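Local coordinates for methyl-accepting chemotaxis protein (Vibrio parahaemolyticus, PDB 4EXO) that probably senses small ligands in the periplasm through its Cache (PAS-like) domain, here holding pyruvic acid, and signals to the chemotaxis machinery, at residues 57-62 and 141-146; 66-71 and 80-85; 87-92 and 110-115. All blocks are in the same frame, centred on the assembly; numbering follows the deposited sequence. Where two conformers were deposited one is given.

Contact 1 (57-62 and 141-146). With PYR (pyruvic acid), chain B.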
loop_
_atom_site.group_PDB
_atom_site.type_symbol
_atom_site.label_atom_id
_atom_site.label_comp_id
_atom_site.label_asym_id
_atom_site.label_seq_id
_atom_site.Cartn_x
_atom_site.Cartn_y
_atom_site.Cartn_z
ATOM N N ASP A 57 -0.691 3.967 -12.524
ATOM C CA ASP A 57 -0.698 2.655 -13.193
ATOM C C ASP A 57 -0.665 1.485 -12.203
ATOM O O ASP A 57 -0.443 0.359 -12.606
ATOM C CB ASP A 57 0.521 2.550 -14.104
ATOM C CG ASP A 57 0.403 3.461 -15.331
ATOM O OD1 ASP A 57 -0.687 3.500 -15.926
ATOM O OD2 ASP A 57 1.397 4.117 -15.693
ATOM N N GLY A 58 -0.851 1.778 -10.925
ATOM C CA GLY A 58 -0.620 0.801 -9.855
ATOM C C GLY A 58 -1.925 0.460 -9.172
ATOM O O GLY A 58 -2.371 1.205 -8.298
ATOM N N TYR A 59 -2.538 -0.677 -9.546
ATOM C CA TYR A 59 -3.908 -1.008 -9.130
ATOM C C TYR A 59 -4.083 -2.518 -8.972
ATOM O O TYR A 59 -3.205 -3.299 -9.393
ATOM C CB TYR A 59 -4.917 -0.512 -10.215
ATOM C CG TYR A 59 -4.721 -1.221 -11.561
ATOM C CD1 TYR A 59 -5.389 -2.416 -11.843
ATOM C CD2 TYR A 59 -3.825 -0.712 -12.521
ATOM C CE1 TYR A 59 -5.213 -3.094 -13.080
ATOM C CE2 TYR A 59 -3.623 -1.361 -13.778
ATOM C CZ TYR A 59 -4.338 -2.560 -14.038
ATOM O OH TYR A 59 -4.152 -3.208 -15.238
ATOM N N PHE A 60 -5.216 -2.918 -8.377
ATOM C CA PHE A 60 -5.544 -4.335 -8.183
ATOM C C PHE A 60 -6.570 -4.895 -9.167
ATOM O O PHE A 60 -7.481 -4.168 -9.642
ATOM C CB PHE A 60 -6.111 -4.562 -6.781
ATOM C CG PHE A 60 -5.108 -4.405 -5.696
ATOM C CD1 PHE A 60 -4.204 -5.431 -5.412
ATOM C CD2 PHE A 60 -5.073 -3.236 -4.942
ATOM C CE1 PHE A 60 -3.265 -5.308 -4.388
ATOM C CE2 PHE A 60 -4.128 -3.079 -3.891
ATOM C CZ PHE A 60 -3.207 -4.113 -3.618
ATOM N N PHE A 61 -6.432 -6.201 -9.421
ATOM C CA PHE A 61 -7.419 -6.991 -10.129
ATOM C C PHE A 61 -7.560 -8.319 -9.358
ATOM O O PHE A 61 -6.667 -8.692 -8.579
ATOM C CB PHE A 61 -6.965 -7.250 -11.598
ATOM C CG PHE A 61 -5.585 -7.847 -11.694
ATOM C CD1 PHE A 61 -5.395 -9.231 -11.469
ATOM C CD2 PHE A 61 -4.470 -7.065 -12.000
ATOM C CE1 PHE A 61 -4.108 -9.788 -11.553
ATOM C CE2 PHE A 61 -3.173 -7.618 -12.064
ATOM C CZ PHE A 61 -2.998 -8.991 -11.850
ATOM N N ALA A 62 -8.653 -9.041 -9.581
ATOM C CA ALA A 62 -8.718 -10.422 -9.063
ATOM C C ALA A 62 -9.507 -11.319 -9.979
ATOM O O ALA A 62 -10.439 -10.842 -10.661
ATOM C CB ALA A 62 -9.287 -10.456 -7.615
ATOM N N GLY A 141 0.668 -5.106 -10.358
ATOM C CA GLY A 141 1.828 -5.194 -11.262
ATOM C C GLY A 141 2.529 -3.866 -11.419
ATOM O O GLY A 141 2.011 -2.825 -10.996
ATOM N N ILE A 142 3.735 -3.917 -11.982
ATOM C CA ILE A 142 4.491 -2.709 -12.350
ATOM C C ILE A 142 4.778 -2.771 -13.855
ATOM O O ILE A 142 5.045 -3.861 -14.390
ATOM C CB ILE A 142 5.791 -2.613 -11.525
ATOM C CG1 ILE A 142 5.443 -2.458 -10.039
ATOM C CG2 ILE A 142 6.679 -1.467 -11.989
ATOM C CD1 ILE A 142 6.638 -2.366 -9.143
ATOM N N TYR A 143 4.737 -1.632 -14.543
ATOM C CA TYR A 143 4.987 -1.652 -15.998
ATOM C C TYR A 143 6.484 -1.532 -16.270
ATOM O O TYR A 143 7.183 -0.794 -15.594
ATOM C CB TYR A 143 4.151 -0.577 -16.715
ATOM C CG TYR A 143 2.672 -0.965 -16.667
ATOM C CD1 TYR A 143 2.090 -1.686 -17.726
ATOM C CD2 TYR A 143 1.879 -0.669 -15.563
ATOM C CE1 TYR A 143 0.763 -2.083 -17.683
ATOM C CE2 TYR A 143 0.542 -1.066 -15.507
ATOM C CZ TYR A 143 -0.011 -1.762 -16.563
ATOM O OH TYR A 143 -1.336 -2.152 -16.520
ATOM N N ILE A 144 6.996 -2.302 -17.211
ATOM C CA ILE A 144 8.449 -2.352 -17.380
ATOM C C ILE A 144 8.925 -1.709 -18.681
ATOM O O ILE A 144 10.126 -1.766 -19.000
ATOM C CB ILE A 144 9.018 -3.781 -17.225
ATOM C CG1 ILE A 144 8.270 -4.783 -18.101
ATOM C CG2 ILE A 144 8.934 -4.254 -15.757
ATOM C CD1 ILE A 144 8.786 -6.185 -17.907
ATOM N N ASP A 145 8.004 -1.088 -19.415
ATOM C CA ASP A 145 8.364 -0.401 -20.670
ATOM C C ASP A 145 9.559 0.567 -20.561
ATOM O O ASP A 145 10.283 0.744 -21.551
ATOM C CB ASP A 145 7.157 0.216 -21.424
ATOM C CG ASP A 145 6.174 0.979 -20.516
ATOM O OD1 ASP A 145 6.180 0.844 -19.267
ATOM O OD2 ASP A 145 5.350 1.724 -21.091
ATOM N N ASP A 146 9.766 1.181 -19.392
ATOM C CA ASP A 146 11.093 1.752 -19.051
ATOM C C ASP A 146 12.208 0.657 -19.055
ATOM O O ASP A 146 12.853 0.345 -18.040
ATOM C CB ASP A 146 11.072 2.575 -17.734
ATOM C CG ASP A 146 10.167 1.971 -16.666
ATOM O OD1 ASP A 146 10.417 0.807 -16.270
ATOM O OD2 ASP A 146 9.206 2.655 -16.224
HETATM C C PYR B . -4.388 -6.784 -15.267
HETATM O O PYR B . -3.079 -6.725 -15.385
HETATM O OXT PYR B . -5.063 -5.663 -15.109
HETATM C CA PYR B . -5.072 -8.021 -15.321
HETATM O O3 PYR B . -6.346 -7.983 -15.197
HETATM C CB PYR B . -4.397 -9.369 -15.546
HETATM O O HOH W 1 -0.678 -2.145 -11.525
HETATM O O HOH W 2 2.516 0.002 -11.778
#

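Contact 2 (66-71 and 80-85)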
loop_
_atom_site.group_PDB
_atom_site.type_symbol
_atom_site.label_atom_id
_atom_site.label_comp_id
_atom_site.label_asym_id
_atom_site.label_seq_id
_atom_site.Cartn_x
_atom_site.Cartn_y
_atom_site.Cartn_z
ATOM N N GLN A 66 -11.345 -20.394 -11.979
ATOM C CA GLN A 66 -11.817 -20.682 -13.354
ATOM C C GLN A 66 -11.481 -19.571 -14.361
ATOM O O GLN A 66 -11.796 -19.681 -15.537
ATOM C CB GLN A 66 -13.344 -20.969 -13.371
ATOM C CG GLN A 66 -13.848 -21.966 -12.262
ATOM C CD GLN A 66 -12.902 -23.127 -12.018
ATOM O OE1 GLN A 66 -12.677 -23.970 -12.907
ATOM N NE2 GLN A 66 -12.339 -23.186 -10.806
ATOM N N GLY A 67 -10.847 -18.499 -13.890
ATOM C CA GLY A 67 -10.444 -17.383 -14.759
ATOM C C GLY A 67 -11.517 -16.298 -14.918
ATOM O O GLY A 67 -11.401 -15.439 -15.801
ATOM N N ILE A 68 -12.558 -16.363 -14.105
ATOM C CA ILE A 68 -13.629 -15.351 -14.121
ATOM C C ILE A 68 -13.158 -14.133 -13.315
ATOM O O ILE A 68 -12.778 -14.257 -12.143
ATOM C CB ILE A 68 -14.935 -15.873 -13.565
ATOM C CG1 ILE A 68 -15.434 -17.054 -14.421
ATOM C CG2 ILE A 68 -16.030 -14.726 -13.591
ATOM C CD1 ILE A 68 -16.515 -17.889 -13.698
ATOM N N ASN A 69 -13.157 -12.969 -13.953
ATOM C CA ASN A 69 -12.814 -11.741 -13.224
ATOM C C ASN A 69 -13.787 -11.459 -12.083
ATOM O O ASN A 69 -15.014 -11.455 -12.276
ATOM C CB ASN A 69 -12.746 -10.539 -14.178
ATOM C CG ASN A 69 -12.273 -9.291 -13.459
ATOM O OD1 ASN A 69 -13.085 -8.492 -13.033
ATOM N ND2 ASN A 69 -10.952 -9.175 -13.250
ATOM N N THR A 70 -13.248 -11.238 -10.886
ATOM C CA THR A 70 -14.075 -10.897 -9.750
ATOM C C THR A 70 -13.943 -9.420 -9.342
ATOM O O THR A 70 -14.856 -8.858 -8.720
ATOM C CB THR A 70 -13.773 -11.792 -8.538
ATOM O OG1 THR A 70 -12.407 -11.663 -8.147
ATOM C CG2 THR A 70 -14.039 -13.279 -8.903
ATOM N N LEU A 71 -12.828 -8.781 -9.676
ATOM C CA LEU A 71 -12.814 -7.316 -9.524
ATOM C C LEU A 71 -11.794 -6.759 -10.472
ATOM O O LEU A 71 -10.791 -7.432 -10.767
ATOM C CB LEU A 71 -12.518 -6.925 -8.076
ATOM C CG LEU A 71 -11.102 -7.224 -7.544
ATOM C CD1 LEU A 71 -10.148 -5.991 -7.643
ATOM C CD2 LEU A 71 -11.189 -7.687 -6.089
ATOM N N GLY A 80 -17.152 -10.545 -13.892
ATOM C CA GLY A 80 -18.052 -11.609 -14.330
ATOM C C GLY A 80 -17.700 -12.240 -15.665
ATOM O O GLY A 80 -18.324 -13.229 -16.064
ATOM N N LYS A 81 -16.722 -11.703 -16.393
ATOM C CA LYS A 81 -16.305 -12.359 -17.650
ATOM C C LYS A 81 -15.254 -13.450 -17.410
ATOM O O LYS A 81 -14.342 -13.261 -16.608
ATOM C CB LYS A 81 -15.757 -11.378 -18.684
ATOM C CG LYS A 81 -16.778 -10.265 -19.055
ATOM C CD LYS A 81 -16.284 -9.404 -20.217
ATOM C CE LYS A 81 -17.358 -8.370 -20.674
ATOM N NZ LYS A 81 -18.659 -9.053 -20.953
ATOM N N ASN A 82 -15.376 -14.560 -18.142
ATOM C CA ASN A 82 -14.362 -15.621 -18.095
ATOM C C ASN A 82 -13.210 -15.337 -19.062
ATOM O O ASN A 82 -13.371 -15.390 -20.290
ATOM C CB ASN A 82 -15.027 -16.964 -18.416
ATOM C CG ASN A 82 -14.114 -18.134 -18.206
ATOM O OD1 ASN A 82 -12.921 -18.090 -18.540
ATOM N ND2 ASN A 82 -14.681 -19.218 -17.683
ATOM N N LEU A 83 -12.049 -15.022 -18.511
ATOM C CA LEU A 83 -10.865 -14.672 -19.321
ATOM C C LEU A 83 -9.767 -15.718 -19.215
ATOM O O LEU A 83 -8.597 -15.441 -19.513
ATOM C CB LEU A 83 -10.301 -13.285 -18.931
ATOM C CG LEU A 83 -11.273 -12.094 -19.045
ATOM C CD1 LEU A 83 -10.501 -10.752 -18.725
ATOM C CD2 LEU A 83 -11.950 -12.007 -20.378
ATOM N N TYR A 84 -10.157 -16.932 -18.842
ATOM C CA TYR A 84 -9.194 -18.047 -18.715
ATOM C C TYR A 84 -8.356 -18.285 -19.985
ATOM O O TYR A 84 -7.135 -18.516 -19.906
ATOM C CB TYR A 84 -9.891 -19.338 -18.276
ATOM C CG TYR A 84 -8.862 -20.349 -17.809
ATOM C CD1 TYR A 84 -8.326 -20.275 -16.524
ATOM C CD2 TYR A 84 -8.370 -21.320 -18.685
ATOM C CE1 TYR A 84 -7.341 -21.198 -16.089
ATOM C CE2 TYR A 84 -7.360 -22.243 -18.273
ATOM C CZ TYR A 84 -6.870 -22.166 -16.976
ATOM O OH TYR A 84 -5.902 -23.052 -16.567
ATOM N N ASP A 85 -9.004 -18.208 -21.150
ATOM C CA ASP A 85 -8.320 -18.417 -22.436
ATOM C C ASP A 85 -7.634 -17.180 -22.997
ATOM O O ASP A 85 -7.057 -17.235 -24.088
ATOM C CB ASP A 85 -9.302 -18.926 -23.509
ATOM C CG ASP A 85 -9.987 -20.214 -23.119
ATOM O OD1 ASP A 85 -9.347 -21.050 -22.435
ATOM O OD2 ASP A 85 -11.171 -20.392 -23.511
HETATM O O HOH W 3 -12.716 -21.573 -17.138
#

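Contact 3 (87-92 and 110-115). With PYR (pyruvic acid), chain B.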
loop_
_atom_site.group_PDB
_atom_site.type_symbol
_atom_site.label_atom_id
_atom_site.label_comp_id
_atom_site.label_asym_id
_atom_site.label_seq_id
_atom_site.Cartn_x
_atom_site.Cartn_y
_atom_site.Cartn_z
ATOM N N LYS A 87 -5.151 -14.416 -24.231
ATOM C CA LYS A 87 -3.730 -14.287 -24.526
ATOM C C LYS A 87 -3.329 -12.835 -24.769
ATOM O O LYS A 87 -4.086 -12.078 -25.394
ATOM C CB LYS A 87 -3.354 -15.161 -25.725
ATOM C CG LYS A 87 -3.510 -16.702 -25.442
ATOM C CD LYS A 87 -3.154 -17.511 -26.706
ATOM C CE LYS A 87 -3.572 -18.998 -26.612
ATOM N NZ LYS A 87 -2.882 -19.803 -25.566
ATOM N N ASP A 88 -2.157 -12.440 -24.286
ATOM C CA ASP A 88 -1.660 -11.104 -24.662
ATOM C C ASP A 88 -1.128 -11.121 -26.110
ATOM O O ASP A 88 -1.267 -12.143 -26.821
ATOM C CB ASP A 88 -0.669 -10.533 -23.646
ATOM C CG ASP A 88 0.722 -11.228 -23.683
ATOM O OD1 ASP A 88 1.016 -12.033 -24.628
ATOM O OD2 ASP A 88 1.531 -10.932 -22.779
ATOM N N GLU A 89 -0.551 -9.997 -26.553
ATOM C CA GLU A 89 -0.075 -9.866 -27.939
ATOM C C GLU A 89 1.090 -10.814 -28.267
ATOM O O GLU A 89 1.375 -11.028 -29.445
ATOM C CB GLU A 89 0.368 -8.418 -28.233
ATOM C CG GLU A 89 1.636 -8.017 -27.483
ATOM C CD GLU A 89 1.906 -6.530 -27.534
ATOM O OE1 GLU A 89 1.125 -5.768 -26.922
ATOM O OE2 GLU A 89 2.918 -6.135 -28.172
ATOM N N ASN A 90 1.745 -11.373 -27.234
ATOM C CA ASN A 90 2.871 -12.314 -27.413
ATOM C C ASN A 90 2.469 -13.761 -27.169
ATOM O O ASN A 90 3.325 -14.653 -27.095
ATOM C CB ASN A 90 4.072 -11.940 -26.531
ATOM C CG ASN A 90 4.586 -10.560 -26.842
ATOM O OD1 ASN A 90 4.707 -10.200 -28.023
ATOM N ND2 ASN A 90 4.819 -9.748 -25.805
ATOM N N GLY A 91 1.176 -13.977 -27.015
ATOM C CA GLY A 91 0.613 -15.315 -26.806
ATOM C C GLY A 91 0.777 -15.825 -25.386
ATOM O O GLY A 91 0.696 -17.044 -25.162
ATOM N N VAL A 92 1.016 -14.926 -24.425
ATOM C CA VAL A 92 1.088 -15.339 -23.003
ATOM C C VAL A 92 -0.346 -15.554 -22.486
ATOM O O VAL A 92 -1.181 -14.648 -22.610
ATOM C CB VAL A 92 1.818 -14.310 -22.087
ATOM C CG1 VAL A 92 1.694 -14.757 -20.542
ATOM C CG2 VAL A 92 3.282 -14.175 -22.450
ATOM N N TYR A 110 5.386 -12.356 -16.250
ATOM C CA TYR A 110 5.575 -11.258 -17.229
ATOM C C TYR A 110 4.494 -11.392 -18.319
ATOM O O TYR A 110 4.233 -12.495 -18.817
ATOM C CB TYR A 110 6.953 -11.337 -17.910
ATOM C CG TYR A 110 8.120 -10.932 -17.069
ATOM C CD1 TYR A 110 8.503 -9.587 -16.985
ATOM C CD2 TYR A 110 8.857 -11.885 -16.341
ATOM C CE1 TYR A 110 9.599 -9.194 -16.210
ATOM C CE2 TYR A 110 9.955 -11.502 -15.567
ATOM C CZ TYR A 110 10.314 -10.149 -15.520
ATOM O OH TYR A 110 11.379 -9.727 -14.773
ATOM N N PHE A 111 3.861 -10.275 -18.698
ATOM C CA PHE A 111 2.850 -10.262 -19.757
ATOM C C PHE A 111 2.626 -8.801 -20.129
ATOM O O PHE A 111 3.127 -7.923 -19.454
ATOM C CB PHE A 111 1.515 -10.891 -19.300
ATOM C CG PHE A 111 0.888 -10.241 -18.074
ATOM C CD1 PHE A 111 -0.129 -9.280 -18.224
ATOM C CD2 PHE A 111 1.275 -10.629 -16.764
ATOM C CE1 PHE A 111 -0.758 -8.697 -17.076
ATOM C CE2 PHE A 111 0.688 -10.050 -15.629
ATOM C CZ PHE A 111 -0.335 -9.070 -15.772
ATOM N N SER A 112 1.891 -8.567 -21.214
ATOM C CA SER A 112 1.489 -7.206 -21.616
ATOM C C SER A 112 0.015 -7.030 -21.310
ATOM O O SER A 112 -0.765 -7.979 -21.398
ATOM C CB SER A 112 1.737 -6.975 -23.103
ATOM O OG SER A 112 3.129 -6.877 -23.340
ATOM N N TRP A 113 -0.344 -5.808 -20.923
ATOM C CA TRP A 113 -1.698 -5.465 -20.556
ATOM C C TRP A 113 -1.887 -3.960 -20.799
ATOM O O TRP A 113 -0.910 -3.173 -20.843
ATOM C CB TRP A 113 -1.965 -5.802 -19.074
ATOM C CG TRP A 113 -3.434 -5.877 -18.756
ATOM C CD1 TRP A 113 -4.242 -4.838 -18.328
ATOM C CD2 TRP A 113 -4.279 -7.032 -18.854
ATOM N NE1 TRP A 113 -5.533 -5.292 -18.168
ATOM C CE2 TRP A 113 -5.579 -6.635 -18.458
ATOM C CE3 TRP A 113 -4.053 -8.381 -19.226
ATOM C CZ2 TRP A 113 -6.671 -7.515 -18.446
ATOM C CZ3 TRP A 113 -5.147 -9.265 -19.200
ATOM C CH2 TRP A 113 -6.432 -8.833 -18.798
ATOM N N HIS A 114 -3.144 -3.556 -20.926
ATOM C CA HIS A 114 -3.492 -2.131 -20.938
ATOM C C HIS A 114 -2.740 -1.406 -19.804
ATOM O O HIS A 114 -2.743 -1.843 -18.653
ATOM C CB HIS A 114 -4.995 -1.995 -20.733
ATOM C CG HIS A 114 -5.465 -0.583 -20.508
ATOM N ND1 HIS A 114 -5.666 -0.058 -19.249
ATOM C CD2 HIS A 114 -5.852 0.374 -21.384
ATOM C CE1 HIS A 114 -6.135 1.175 -19.358
ATOM N NE2 HIS A 114 -6.275 1.453 -20.647
ATOM N N LYS A 115 -2.105 -0.290 -20.141
ATOM C CA LYS A 115 -1.439 0.551 -19.158
ATOM C C LYS A 115 -2.240 1.881 -19.044
ATOM O O LYS A 115 -2.329 2.627 -20.026
ATOM C CB LYS A 115 -0.016 0.849 -19.648
ATOM C CG LYS A 115 0.788 1.770 -18.729
ATOM C CD LYS A 115 2.237 1.913 -19.237
ATOM C CE LYS A 115 3.039 2.841 -18.338
ATOM N NZ LYS A 115 4.475 2.996 -18.781
HETATM C C PYR B . -4.388 -6.784 -15.267
HETATM O O PYR B . -3.079 -6.725 -15.385
HETATM O OXT PYR B . -5.063 -5.663 -15.109
HETATM C CA PYR B . -5.072 -8.021 -15.321
HETATM O O3 PYR B . -6.346 -7.983 -15.197
HETATM C CB PYR B . -4.397 -9.369 -15.546
HETATM O O HOH W 4 3.226 -4.570 -25.006
#

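Contact 1 (57-62 and 141-146)
Tyr143 and Asp57 meet where the last strand of the chain, 136-143, central in the sheet, passes the chain that leads into strand 61-63, and the tyrosine is the side chain to follow. Its CB leaves the strand toward the 57-62 segment, and with CG anti to the carbonyl carbon (chi1 -69°) the ring lies alongside Asp57. CD2 of Tyr143 rests on Asp57 CB at 3.8 Å. One atom further out, Tyr143 CE2 is 3.4 Å from Asp57 O, which lies at the ring edge and in its plane. At the tip, Tyr143 OH comes within 3.3 Å of Tyr59 OH, the two side chains crossing at about a right angle; the same Tyr143 hydroxyl is hydrogen-bonded to His114 O and to Lys124 NZ. In this Cache domain, a PAS-like antiparallel sheet with its ligand on one face, Tyr59 belongs to the pyruvic acid pocket and Tyr143 lies beside it. Tyr59 OH donates to PYR OXT over 2.6 Å, the oxygen lying in the plane of the ring at its edge. Phe61 instead offers a face: PYR CA sits 3.5 Å above its ring plane, offset toward the rim. Lys124, Tyr63 and His72 complete the polar grip on the pyruvic acid. Two waters join the backbones. One donates to Asp57 O and to Gly141 O, at 2.8 Å from the latter, and accepts from Tyr59 N; the second donates to Gly141 O and only weakly to Asp57 O. Asp57 OD2 is hydrogen-bonded to Thr117 OG1.

Contact 2 (66-71 and 80-85)
A single beta bridge, Ile68 with Asn82, fastens the residue just before edge strand 69-72 to the loop that runs on toward helix 94-104. Backbone bonds flank it: Leu83 N donates to Gly67 O at 2.8 Å, and Asn69 N donates to Lys81 O at 2.9 Å. Beyond them Gly80 N reaches Asn69 O in a nearly straight bond (172°). Lys81 O also receives a CA-H...O contact from Ile68 CA. The isoleucine divides its branches, CG2 of Ile68 lying 3.6 Å from Gly80 C while CG1 touches Asn82 CB and ND2, the two side chains crossing at about a right angle. Asn82 has CG anti to its own N (chi1 -172°), which lets Asn82 OD1 accept from Tyr84 N at 3.0 Å. Its ND2 donates to a water that in turn donates to Gln66 O, at 2.6 Å from that oxygen. Gly67 CA lies at the edge of the Tyr84 ring, in plane, with Tyr84 CB 3.4 Å from Gln66 O, and the tyrosine continues onto Ala96 and Ile99 of the helix. The turn closed by Asn82 OD1 and Tyr84 N is an Asx turn that begins at the bridged residue itself.

Contact 3 (87-92 and 110-115)
Ser112 N donates to Asp88 OD2 over 2.9 Å in a fairly straight bond (165°), the one direct hydrogen bond between segments 110-115 and 87-92. The oxygen is met on its anti side, somewhat out of the carboxylate plane. Asp88 OD2 also lies 3.5 Å from Phe111 CB. Beside this bond Val92 CG1 packs against Phe111 CB at 4.1 Å, and a water hydrogen-bonded to Ser112 OG reaches Glu89 OE1 weakly. Phe111 presents its ring edge to the ligand, CE1 of Phe111 lying 3.5 Å from PYR O, whereas Trp113 lays a face against PYR C, 3.3 Å from the ring plane and offset toward the rim. The next shell holds the carboxylate still: OD1 of Asp88 accepts from Asn90 N at 2.8 Å and from Val92 N at 2.9 Å, the two donors coming from opposite faces of its plane. With chi1 at 73°, CG stands between the backbone N and the carbonyl carbon, folding the acid back over its own loop while OD2 points to the strand. A type I turn from Asp88 to Gly91 and a bond from Asp88 N to Val92 O close that loop. Asp88 thus makes an Asx turn with OD1 and with OD2 holds the edge strand that carries pocket residues Phe111 and Trp113 of this Cache domain.

Overall arrangement
From the N terminus the chain runs through the long helix 2-28 and two shorter helices before reaching 57-62, the first half of contact 1. That contact closes last, at 141-146, so its loop encloses both others and brings strand 136-143 beside the lead into strand 61-63. Within it, contact 2 closes a short loop at the edge strand 69-72, and contact 3 opens soon afterwards, spanning helix 94-104 to reach the opposite edge strand, 108-115. Contacts 2 and 3 follow in series without crossing. Ala62 pairs with Thr70 and Leu71 to join contacts 1 and 2, while contacts 1 and 3 meet through Tyr59 packing on Trp113, the Asp145-Lys115 salt bridge, and the shared pyruvic acid.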